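Local atomic coordinates of putative oxidoreductase (Pseudomonas putida, PDB entry 3L6D), a protein that probably acts as an NADP-dependent oxidoreductase, with a Rossmann-type nucleotide-binding domain joined to a helical domain of the reductive aminase-like family. Residues M279-G282 with D283-I286. Residues are numbered along the deposited sequence; the frame is centred on the assembly and turned at random.
Sequences MGYG and DQDI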
loop_
_atom_site.group_PDB
_atom_site.type_symbol
_atom_site.label_atom_id
_atom_site.label_comp_id
_atom_site.label_asym_id
_atom_site.label_seq_id
_atom_site.Cartn_x
_atom_site.Cartn_y
_atom_site.Cartn_z
HETATM N N MSE B 279 -23.252 -8.389 7.330
HETATM C CA MSE B 279 -23.036 -9.113 8.576
HETATM C C MSE B 279 -23.274 -8.259 9.813
HETATM O O MSE B 279 -23.053 -8.719 10.927
HETATM C CB MSE B 279 -21.616 -9.707 8.626
HETATM C CG MSE B 279 -21.436 -11.025 7.866
HETATM SE SE MSE B 279 -19.558 -11.655 7.858
HETATM C CE MSE B 279 -19.397 -12.205 9.749
ATOM N N GLY B 280 -23.690 -7.012 9.630
ATOM C CA GLY B 280 -23.881 -6.124 10.774
ATOM C C GLY B 280 -22.791 -5.098 11.051
ATOM O O GLY B 280 -22.944 -4.265 11.952
ATOM N N TYR B 281 -21.708 -5.120 10.270
ATOM C CA TYR B 281 -20.596 -4.187 10.488
ATOM C C TYR B 281 -20.750 -2.806 9.856
ATOM O O TYR B 281 -19.868 -1.961 10.018
ATOM C CB TYR B 281 -19.260 -4.806 10.071
ATOM C CG TYR B 281 -18.903 -5.991 10.905
ATOM C CD1 TYR B 281 -18.565 -5.841 12.252
ATOM C CD2 TYR B 281 -18.916 -7.267 10.363
ATOM C CE1 TYR B 281 -18.263 -6.927 13.043
ATOM C CE2 TYR B 281 -18.598 -8.372 11.144
ATOM C CZ TYR B 281 -18.272 -8.189 12.482
ATOM O OH TYR B 281 -17.952 -9.284 13.254
ATOM N N GLY B 282 -21.873 -2.562 9.184
ATOM C CA GLY B 282 -22.071 -1.315 8.419
ATOM C C GLY B 282 -21.864 0.002 9.153
ATOM O O GLY B 282 -21.320 0.971 8.581
ATOM N N ASP B 283 -22.278 0.052 10.414
ATOM C CA ASP B 283 -22.173 1.278 11.189
ATOM C C ASP B 283 -20.823 1.432 11.898
ATOM O O ASP B 283 -20.589 2.417 12.601
ATOM C CB ASP B 283 -23.325 1.382 12.199
ATOM C CG ASP B 283 -23.317 0.264 13.226
ATOM O OD1 ASP B 283 -22.590 -0.732 13.044
ATOM O OD2 ASP B 283 -24.051 0.374 14.225
ATOM N N GLN B 284 -19.940 0.451 11.739
ATOM C CA GLN B 284 -18.601 0.556 12.334
ATOM C C GLN B 284 -17.544 1.164 11.393
ATOM O O GLN B 284 -17.782 1.320 10.201
ATOM C CB GLN B 284 -18.143 -0.803 12.868
ATOM C CG GLN B 284 -19.075 -1.386 13.926
ATOM C CD GLN B 284 -18.618 -2.735 14.383
ATOM O OE1 GLN B 284 -17.415 -2.986 14.519
ATOM N NE2 GLN B 284 -19.575 -3.631 14.624
ATOM N N ASP B 285 -16.389 1.510 11.957
ATOM C CA ASP B 285 -15.226 1.947 11.203
ATOM C C ASP B 285 -14.869 0.863 10.186
ATOM O O ASP B 285 -15.088 -0.342 10.418
ATOM C CB ASP B 285 -14.048 2.213 12.145
ATOM C CG ASP B 285 -12.819 2.788 11.428
ATOM O OD1 ASP B 285 -12.697 4.032 11.340
ATOM O OD2 ASP B 285 -11.951 2.008 10.972
ATOM N N ILE B 286 -14.360 1.328 9.053
ATOM C CA ILE B 286 -13.938 0.489 7.935
ATOM C C ILE B 286 -12.967 -0.620 8.376
ATOM O O ILE B 286 -12.992 -1.743 7.828
ATOM C CB ILE B 286 -13.381 1.379 6.808
ATOM C CG1 ILE B 286 -13.112 0.573 5.524
ATOM C CG2 ILE B 286 -12.117 2.177 7.301
ATOM C CD1 ILE B 286 -14.342 -0.144 4.953
#
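Y281 and Q284 stand at the two ends of a type I beta turn, a worked example of how a chain changes course just past a helix end. The backbone N of Q284 donates to Y281 O at 3.0 Å, approaching from above the carbonyl plane, while G280, with positive phi, is the C' residue of the Schellman motif that ends the helix. The residues at the two ends of the turn both set CG anti to the carbonyl carbon (chi1 -64° in Y281, -59° in Q284). From there the glutamine runs extended beyond CG and lays its amide at the edge of the tyrosine ring, NE2 3.4 Å from Y281 CD1, the two planes 76° apart. Its OE1 accepts a hydrogen bond from K291, against which the Y281 side chain also rests. With an alanine in place of this glutamine, the CD1 edge of the ring would probably lose its amide neighbour and K291 an acceptor. The turn leads from helix 264-281 into a loop, where D285 forms a salt bridge with R229 of helix 204-232 and I286 packs against helix 242-259 and M187 of the second subunit.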